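Long-range contact in extracellular solute-binding protein family 1 (Arthrobacter chlorophenolicus, PDB 4R2F), which binds the disaccharide laminaribiose and probably delivers it to an ABC-type sugar importer: residues G93-F107 against I308-P320. Residues are numbered along the deposited sequence; the frame is centred on the assembly and turned at random.
Sequences GPAVSTGGGFQAFQF and IFPNNIMMYTNTP. With BGC (beta-D-glucopyranose), chain B.
The sugar pocket of this solute-binding protein lies at one end of this contact, where strand 308-316 and the glycine turn G99-G101 both reach the bound glucose. Further along, S97 and M314 form an antiparallel hydrogen-bonded pair, S97 N to M314 O and M314 N to S97 O, both 2.9 Å, and V96 pairs with M315 as the neighbouring non-hydrogen-bonded pair. Y316 N also donates to A95 O at 2.8 Å. The Y316 ring has A95 O and S97 N at its edge, in plane, and its hydroxyl gives its proton to S97 OG (2.8 Å), which in turn donates to T98 O, while the Q103 amide, its plane 48° from the phenol ring, reaches OH weakly through NE2. M314, bent at chi3 (87°), lays SD against A104 CB at 3.8 Å, and the F107 ring meets Y316 obliquely. A phenylalanine in place of Y316 would probably keep much of the ring packing but deprive S97 OG of the proton it accepts and Q103 NE2 of a weak acceptor. At the glucose, G101 N donates to O4 at 2.8 Å, N311 OD1 accepts from O3 at 2.7 Å, and N311 ND2 donates to O2. C2 lies over one face of the F309 ring, offset toward its rim. D154, H207 and D395 add further bonds to the glucose, whose recognition thus combines directional hydroxyl bonds with contact over one face of an aromatic ring.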
ATOM      1  N   GLY A  93       5.398 -19.087 -13.447  1.00 38.22           N
ATOM      2  CA  GLY A  93       4.541 -18.032 -12.917  1.00 42.48           C
ATOM      3  C   GLY A  93       3.096 -18.172 -13.373  1.00 43.94           C
ATOM      4  O   GLY A  93       2.751 -19.079 -14.157  1.00 33.75           O
ATOM      5  N   PRO A  94       2.233 -17.258 -12.899  1.00 37.19           N
ATOM      6  CA  PRO A  94       0.811 -17.332 -13.185  1.00 35.02           C
ATOM      7  C   PRO A  94       0.438 -16.717 -14.528  1.00 27.42           C
ATOM      8  O   PRO A  94       1.269 -16.041 -15.175  1.00 33.26           O
ATOM      9  CB  PRO A  94       0.220 -16.508 -12.053  1.00 37.43           C
ATOM     10  CG  PRO A  94       1.215 -15.403 -11.903  1.00 36.89           C
ATOM     11  CD  PRO A  94       2.555 -16.068 -12.094  1.00 32.43           C
ATOM     12  N   ALA A  95      -0.819 -16.918 -14.920  1.00 31.73           N
ATOM     13  CA  ALA A  95      -1.400 -16.223 -16.071  1.00 33.76           C
ATOM     14  C   ALA A  95      -1.845 -14.794 -15.710  1.00 31.32           C
ATOM     15  O   ALA A  95      -1.745 -13.860 -16.524  1.00 30.50           O
ATOM     16  CB  ALA A  95      -2.593 -17.014 -16.602  1.00 32.02           C
ATOM     17  N   VAL A  96      -2.357 -14.655 -14.491  1.00 27.37           N
ATOM     18  CA  VAL A  96      -2.899 -13.419 -13.965  1.00 27.96           C
ATOM     19  C   VAL A  96      -2.519 -13.282 -12.503  1.00 30.76           C
ATOM     20  O   VAL A  96      -2.465 -14.275 -11.768  1.00 32.74           O
ATOM     21  CB  VAL A  96      -4.446 -13.431 -14.000  1.00 26.92           C
ATOM     22  CG1 VAL A  96      -5.016 -12.087 -13.565  1.00 32.92           C
ATOM     23  CG2 VAL A  96      -4.956 -13.811 -15.380  1.00 23.77           C
ATOM     24  N   SER A  97      -2.302 -12.050 -12.061  1.00 29.95           N
ATOM     25  CA  SER A  97      -2.034 -11.805 -10.659  1.00 26.81           C
ATOM     26  C   SER A  97      -2.347 -10.404 -10.185  1.00 28.21           C
ATOM     27  O   SER A  97      -2.430  -9.434 -10.971  1.00 27.71           O
ATOM     28  CB  SER A  97      -0.551 -12.120 -10.327  1.00 36.66           C
ATOM     29  OG  SER A  97       0.312 -11.018 -10.549  1.00 30.53           O
ATOM     30  N   THR A  98      -2.518 -10.306  -8.873  1.00 26.70           N
ATOM     31  CA  THR A  98      -2.303  -9.060  -8.162  1.00 25.30           C
ATOM     32  C   THR A  98      -0.857  -9.091  -7.659  1.00 28.05           C
ATOM     33  O   THR A  98      -0.071  -9.961  -8.030  1.00 32.24           O
ATOM     34  CB  THR A  98      -3.274  -8.892  -6.988  1.00 27.45           C
ATOM     35  OG1 THR A  98      -3.070  -9.936  -6.007  1.00 28.98           O
ATOM     36  CG2 THR A  98      -4.670  -8.946  -7.484  1.00 25.31           C
ATOM     37  N   GLY A  99      -0.479  -8.123  -6.861  1.00 30.16           N
ATOM     38  CA  GLY A  99       0.892  -8.093  -6.347  1.00 30.27           C
ATOM     39  C   GLY A  99       1.287  -6.677  -6.060  1.00 32.65           C
ATOM     40  O   GLY A  99       0.450  -5.855  -5.688  1.00 31.57           O
ATOM     41  N   GLY A 100       2.565  -6.387  -6.242  1.00 34.73           N
ATOM     42  CA  GLY A 100       3.083  -5.086  -5.946  1.00 32.98           C
ATOM     43  C   GLY A 100       2.413  -4.011  -6.775  1.00 33.40           C
ATOM     44  O   GLY A 100       1.965  -4.252  -7.890  1.00 31.12           O
ATOM     45  N   GLY A 101       2.343  -2.813  -6.209  1.00 30.64           N
ATOM     46  CA  GLY A 101       1.723  -1.667  -6.877  1.00 25.80           C
ATOM     47  C   GLY A 101       2.323  -1.326  -8.228  1.00 35.98           C
ATOM     48  O   GLY A 101       1.611  -0.840  -9.090  1.00 30.16           O
ATOM     49  N   PHE A 102       3.623  -1.580  -8.405  1.00 28.56           N
ATOM     50  CA  PHE A 102       4.356  -1.213  -9.641  1.00 23.68           C
ATOM     51  C   PHE A 102       5.010  -2.355 -10.367  1.00 32.63           C
ATOM     52  O   PHE A 102       5.630  -2.142 -11.368  1.00 28.61           O
ATOM     53  CB  PHE A 102       5.406  -0.149  -9.296  1.00 29.56           C
ATOM     54  CG  PHE A 102       4.873   0.906  -8.363  1.00 29.26           C
ATOM     55  CD1 PHE A 102       3.961   1.836  -8.819  1.00 32.16           C
ATOM     56  CD2 PHE A 102       5.192   0.882  -7.020  1.00 31.68           C
ATOM     57  CE1 PHE A 102       3.431   2.776  -7.969  1.00 36.32           C
ATOM     58  CE2 PHE A 102       4.672   1.820  -6.161  1.00 28.95           C
ATOM     59  CZ  PHE A 102       3.791   2.765  -6.641  1.00 27.89           C
ATOM     60  N   GLN A 103       4.839  -3.553  -9.840  1.00 34.89           N
ATOM     61  CA  GLN A 103       5.320  -4.801 -10.407  1.00 33.46           C
ATOM     62  C   GLN A 103       5.032  -4.978 -11.926  1.00 26.18           C
ATOM     63  O   GLN A 103       5.880  -5.413 -12.695  1.00 35.81           O
ATOM     64  CB  GLN A 103       4.636  -5.886  -9.560  1.00 31.94           C
ATOM     65  CG  GLN A 103       4.736  -7.310  -9.978  1.00 38.61           C
ATOM     66  CD  GLN A 103       4.200  -8.214  -8.872  1.00 23.54           C
ATOM     67  OE1 GLN A 103       4.532  -8.032  -7.702  1.00 30.66           O
ATOM     68  NE2 GLN A 103       3.388  -9.181  -9.241  1.00 36.13           N
ATOM     69  N   ALA A 104       3.834  -4.617 -12.354  1.00 34.79           N
ATOM     70  CA  ALA A 104       3.471  -4.724 -13.756  1.00 25.49           C
ATOM     71  C   ALA A 104       4.439  -3.927 -14.673  1.00 34.90           C
ATOM     72  O   ALA A 104       4.690  -4.331 -15.803  1.00 31.38           O
ATOM     73  CB  ALA A 104       2.051  -4.249 -13.941  1.00 30.62           C
ATOM     74  N   PHE A 105       4.976  -2.801 -14.203  1.00 33.86           N
ATOM     75  CA  PHE A 105       5.908  -2.030 -15.025  1.00 31.61           C
ATOM     76  C   PHE A 105       7.272  -2.740 -15.204  1.00 31.82           C
ATOM     77  O   PHE A 105       7.874  -2.626 -16.252  1.00 32.46           O
ATOM     78  CB  PHE A 105       6.111  -0.610 -14.489  1.00 38.49           C
ATOM     79  CG  PHE A 105       4.876   0.247 -14.564  1.00 29.85           C
ATOM     80  CD1 PHE A 105       4.575   0.943 -15.717  1.00 30.45           C
ATOM     81  CD2 PHE A 105       3.982   0.313 -13.490  1.00 28.93           C
ATOM     82  CE1 PHE A 105       3.426   1.711 -15.785  1.00 31.80           C
ATOM     83  CE2 PHE A 105       2.846   1.088 -13.548  1.00 37.91           C
ATOM     84  CZ  PHE A 105       2.565   1.785 -14.697  1.00 23.78           C
ATOM     85  N   GLN A 106       7.741  -3.438 -14.171  1.00 35.81           N
ATOM     86  CA  GLN A 106       8.971  -4.202 -14.244  0.50 16.38           C
ATOM     87  C   GLN A 106       8.782  -5.306 -15.246  1.00 34.65           C
ATOM     88  O   GLN A 106       9.623  -5.511 -16.118  1.00 30.03           O
ATOM     89  CB  GLN A 106       9.343  -4.817 -12.899  0.50 18.39           C
ATOM     90  CG  GLN A 106      10.711  -5.473 -12.887  0.50 37.99           C
ATOM     91  CD  GLN A 106      11.794  -4.570 -13.473  0.50 74.07           C
ATOM     92  OE1 GLN A 106      12.586  -4.989 -14.322  0.50 48.17           O
ATOM     93  NE2 GLN A 106      11.828  -3.321 -13.026  0.50 48.95           N
ATOM     94  N   PHE A 107       7.674  -6.033 -15.152  1.00 32.41           N
ATOM     95  CA  PHE A 107       7.498  -7.186 -16.045  1.00 36.19           C
ATOM     96  C   PHE A 107       7.200  -6.751 -17.465  1.00 38.57           C
ATOM     97  O   PHE A 107       7.502  -7.458 -18.435  1.00 31.74           O
ATOM     98  CB  PHE A 107       6.465  -8.193 -15.487  1.00 33.22           C
ATOM     99  CG  PHE A 107       6.913  -8.839 -14.214  1.00 31.49           C
ATOM    100  CD1 PHE A 107       8.143  -9.493 -14.160  1.00 69.58           C
ATOM    101  CD2 PHE A 107       6.142  -8.775 -13.054  1.00 34.22           C
ATOM    102  CE1 PHE A 107       8.594 -10.067 -12.987  1.00 57.92           C
ATOM    103  CE2 PHE A 107       6.597  -9.340 -11.878  1.00 35.63           C
ATOM    104  CZ  PHE A 107       7.821  -9.989 -11.843  1.00 59.96           C
ATOM    105  N   ILE A 308      -0.427   6.777  -1.114  1.00 26.93           N
ATOM    106  CA  ILE A 308      -1.371   5.884  -1.782  1.00 25.20           C
ATOM    107  C   ILE A 308      -0.668   4.983  -2.810  1.00 25.48           C
ATOM    108  O   ILE A 308       0.312   5.396  -3.441  1.00 33.72           O
ATOM    109  CB  ILE A 308      -2.515   6.701  -2.421  1.00 26.50           C
ATOM    110  CG1 ILE A 308      -3.772   5.848  -2.618  1.00 37.05           C
ATOM    111  CG2 ILE A 308      -2.084   7.350  -3.742  1.00 29.72           C
ATOM    112  CD1 ILE A 308      -4.989   6.711  -2.946  1.00 31.78           C
ATOM    113  N   PHE A 309      -1.175   3.744  -2.933  1.00 25.13           N
ATOM    114  CA  PHE A 309      -0.695   2.724  -3.873  1.00 25.94           C
ATOM    115  C   PHE A 309      -1.820   2.414  -4.868  1.00 30.05           C
ATOM    116  O   PHE A 309      -2.911   2.010  -4.472  1.00 29.02           O
ATOM    117  CB  PHE A 309      -0.262   1.437  -3.166  1.00 36.90           C
ATOM    118  CG  PHE A 309       0.890   1.641  -2.249  1.00 31.80           C
ATOM    119  CD1 PHE A 309       0.674   2.085  -0.955  1.00 29.21           C
ATOM    120  CD2 PHE A 309       2.191   1.442  -2.687  1.00 23.33           C
ATOM    121  CE1 PHE A 309       1.741   2.321  -0.087  1.00 29.82           C
ATOM    122  CE2 PHE A 309       3.267   1.665  -1.827  1.00 27.20           C
ATOM    123  CZ  PHE A 309       3.031   2.119  -0.533  1.00 29.35           C
ATOM    124  N   PRO A 310      -1.548   2.610  -6.165  1.00 34.99           N
ATOM    125  CA  PRO A 310      -2.498   2.301  -7.216  1.00 27.69           C
ATOM    126  C   PRO A 310      -2.445   0.838  -7.606  1.00 30.93           C
ATOM    127  O   PRO A 310      -1.867   0.481  -8.634  1.00 29.08           O
ATOM    128  CB  PRO A 310      -2.005   3.173  -8.368  1.00 26.59           C
ATOM    129  CG  PRO A 310      -0.534   3.197  -8.203  1.00 32.29           C
ATOM    130  CD  PRO A 310      -0.284   3.145  -6.712  1.00 28.97           C
ATOM    131  N   ASN A 311      -3.035  -0.022  -6.791  1.00 26.25           N
ATOM    132  CA  ASN A 311      -2.924  -1.449  -7.050  1.00 23.50           C
ATOM    133  C   ASN A 311      -3.735  -1.914  -8.235  1.00 27.61           C
ATOM    134  O   ASN A 311      -4.779  -1.341  -8.571  1.00 29.16           O
ATOM    135  CB  ASN A 311      -3.286  -2.246  -5.804  1.00 25.76           C
ATOM    136  CG  ASN A 311      -2.231  -2.109  -4.729  1.00 31.41           C
ATOM    137  OD1 ASN A 311      -1.040  -2.236  -5.007  1.00 26.54           O
ATOM    138  ND2 ASN A 311      -2.655  -1.829  -3.505  1.00 28.80           N
ATOM    139  N   ASN A 312      -3.250  -2.974  -8.851  1.00 27.04           N
ATOM    140  CA  ASN A 312      -3.701  -3.348 -10.185  1.00 29.06           C
ATOM    141  C   ASN A 312      -3.595  -4.853 -10.426  1.00 26.98           C
ATOM    142  O   ASN A 312      -2.876  -5.567  -9.725  1.00 31.95           O
ATOM    143  CB  ASN A 312      -2.865  -2.586 -11.231  1.00 23.13           C
ATOM    144  CG  ASN A 312      -1.366  -2.702 -10.995  1.00 25.36           C
ATOM    145  OD1 ASN A 312      -0.735  -1.853 -10.298  1.00 29.76           O
ATOM    146  ND2 ASN A 312      -0.780  -3.749 -11.528  1.00 23.48           N
ATOM    147  N   ILE A 313      -4.392  -5.320 -11.385  1.00 26.09           N
ATOM    148  CA  ILE A 313      -4.397  -6.692 -11.812  1.00 23.45           C
ATOM    149  C   ILE A 313      -3.695  -6.754 -13.131  1.00 30.31           C
ATOM    150  O   ILE A 313      -4.003  -5.981 -14.054  1.00 29.32           O
ATOM    151  CB  ILE A 313      -5.831  -7.257 -12.000  1.00 28.95           C
ATOM    152  CG1 ILE A 313      -6.628  -7.091 -10.713  1.00 53.80           C
ATOM    153  CG2 ILE A 313      -5.813  -8.733 -12.394  1.00 41.65           C
ATOM    154  CD1 ILE A 313      -8.029  -7.662 -10.783  1.00 72.51           C
ATOM    155  N   MET A 314      -2.811  -7.738 -13.234  1.00 25.75           N
ATOM    156  CA  MET A 314      -1.905  -7.855 -14.346  1.00 32.71           C
ATOM    157  C   MET A 314      -1.984  -9.239 -14.961  1.00 25.97           C
ATOM    158  O   MET A 314      -2.301 -10.237 -14.310  1.00 29.84           O
ATOM    159  CB  MET A 314      -0.465  -7.480 -13.912  1.00 29.33           C
ATOM    160  CG  MET A 314       0.248  -8.379 -12.941  1.00 32.27           C
ATOM    161  SD  MET A 314       1.568  -7.533 -12.056  1.00 22.37           S
ATOM    162  CE  MET A 314       0.629  -6.868 -10.699  1.00 31.85           C
ATOM    163  N   MET A 315      -1.766  -9.266 -16.261  1.00 27.83           N
ATOM    164  CA  MET A 315      -1.780 -10.501 -17.034  1.00 31.76           C
ATOM    165  C   MET A 315      -0.354 -10.736 -17.554  1.00 30.55           C
ATOM    166  O   MET A 315       0.390  -9.778 -17.751  1.00 32.27           O
ATOM    167  CB  MET A 315      -2.776 -10.364 -18.220  1.00 25.66           C
ATOM    168  CG  MET A 315      -4.251 -10.351 -17.877  1.00 28.37           C
ATOM    169  SD  MET A 315      -5.352 -10.286 -19.310  1.00 22.85           S
ATOM    170  CE  MET A 315      -4.892  -8.701 -19.928  1.00 38.16           C
ATOM    171  N   TYR A 316       0.009 -11.999 -17.779  1.00 31.19           N
ATOM    172  CA  TYR A 316       1.359 -12.393 -18.185  1.00 37.11           C
ATOM    173  C   TYR A 316       1.358 -13.167 -19.493  1.00 25.00           C
ATOM    174  O   TYR A 316       0.368 -13.822 -19.822  1.00 33.94           O
ATOM    175  CB  TYR A 316       1.971 -13.306 -17.124  1.00 26.94           C
ATOM    176  CG  TYR A 316       2.138 -12.664 -15.761  1.00 28.90           C
ATOM    177  CD1 TYR A 316       1.073 -12.547 -14.888  1.00 32.16           C
ATOM    178  CD2 TYR A 316       3.359 -12.169 -15.364  1.00 30.07           C
ATOM    179  CE1 TYR A 316       1.223 -11.958 -13.645  1.00 33.27           C
ATOM    180  CE2 TYR A 316       3.525 -11.581 -14.127  1.00 30.03           C
ATOM    181  CZ  TYR A 316       2.463 -11.480 -13.258  1.00 33.48           C
ATOM    182  OH  TYR A 316       2.653 -10.915 -12.005  1.00 28.10           O
ATOM    183  N   THR A 317       2.489 -13.140 -20.202  1.00 29.10           N
ATOM    184  CA  THR A 317       2.617 -13.858 -21.467  1.00 31.86           C
ATOM    185  C   THR A 317       2.529 -15.366 -21.295  1.00 38.12           C
ATOM    186  O   THR A 317       2.094 -16.059 -22.202  1.00 33.99           O
ATOM    187  CB  THR A 317       3.923 -13.526 -22.218  1.00 38.51           C
ATOM    188  OG1 THR A 317       5.037 -13.752 -21.354  1.00 38.56           O
ATOM    189  CG2 THR A 317       3.922 -12.061 -22.708  1.00 37.43           C
ATOM    190  N   ASN A 318       2.949 -15.872 -20.138  1.00 30.74           N
ATOM    191  CA  ASN A 318       2.857 -17.291 -19.867  1.00 28.48           C
ATOM    192  C   ASN A 318       1.458 -17.678 -19.453  1.00 31.43           C
ATOM    193  O   ASN A 318       1.156 -17.779 -18.261  1.00 36.03           O
ATOM    194  CB  ASN A 318       3.854 -17.708 -18.784  1.00 37.60           C
ATOM    195  CG  ASN A 318       3.868 -19.224 -18.566  1.00 39.00           C
ATOM    196  OD1 ASN A 318       3.234 -19.963 -19.305  1.00 36.36           O
ATOM    197  ND2 ASN A 318       4.555 -19.672 -17.529  1.00 35.59           N
ATOM    198  N   THR A 319       0.603 -17.875 -20.454  1.00 34.02           N
ATOM    199  CA  THR A 319      -0.792 -18.259 -20.246  1.00 32.48           C
ATOM    200  C   THR A 319      -1.102 -19.351 -21.249  1.00 30.93           C
ATOM    201  O   THR A 319      -0.567 -19.339 -22.347  1.00 35.08           O
ATOM    202  CB  THR A 319      -1.784 -17.066 -20.448  1.00 30.99           C
ATOM    203  OG1 THR A 319      -3.150 -17.515 -20.383  1.00 31.15           O
ATOM    204  CG2 THR A 319      -1.566 -16.376 -21.789  1.00 34.90           C
ATOM    205  N   PRO A 320      -1.959 -20.296 -20.876  1.00 37.94           N
ATOM    206  CA  PRO A 320      -2.395 -21.277 -21.862  1.00 43.56           C
ATOM    207  C   PRO A 320      -3.302 -20.652 -22.903  1.00 51.72           C
ATOM    208  O   PRO A 320      -3.412 -21.181 -23.993  1.00 40.06           O
ATOM    209  CB  PRO A 320      -3.176 -22.296 -21.020  1.00 41.71           C
ATOM    210  CG  PRO A 320      -3.628 -21.524 -19.838  1.00 44.46           C
ATOM    211  CD  PRO A 320      -2.488 -20.602 -19.535  1.00 42.14           C
TER
HETATM  212  C2  BGC B   2       0.797  -2.021  -1.280  1.00 26.35           C
HETATM  213  C3  BGC B   2       1.444  -2.399  -2.613  1.00 29.82           C
HETATM  214  C4  BGC B   2       2.955  -2.484  -2.450  1.00 26.66           C
HETATM  215  C5  BGC B   2       3.305  -3.444  -1.321  1.00 26.83           C
HETATM  216  C6  BGC B   2       4.813  -3.469  -1.036  1.00 27.09           C
HETATM  217  C1  BGC B   2       1.181  -3.119  -0.303  1.00 24.00           C
HETATM  218  O2  BGC B   2      -0.617  -1.921  -1.405  1.00 27.54           O
HETATM  219  O3  BGC B   2       1.114  -1.439  -3.617  1.00 24.55           O
HETATM  220  O4  BGC B   2       3.537  -3.001  -3.640  1.00 29.45           O
HETATM  221  O5  BGC B   2       2.606  -3.082  -0.125  1.00 23.42           O
HETATM  222  O6  BGC B   2       5.306  -2.191  -0.578  1.00 26.87           O
HETATM  223  O   HOH W   1       5.851 -17.658 -16.002  1.00 34.29           O
HETATM  224  O   HOH W   2       1.009 -19.496 -16.097  1.00 34.77           O
HETATM  225  O   HOH W   3      -2.522  -5.743  -6.948  1.00 30.22           O
HETATM  226  O   HOH W   4      -0.832  -3.752  -7.318  1.00 31.70           O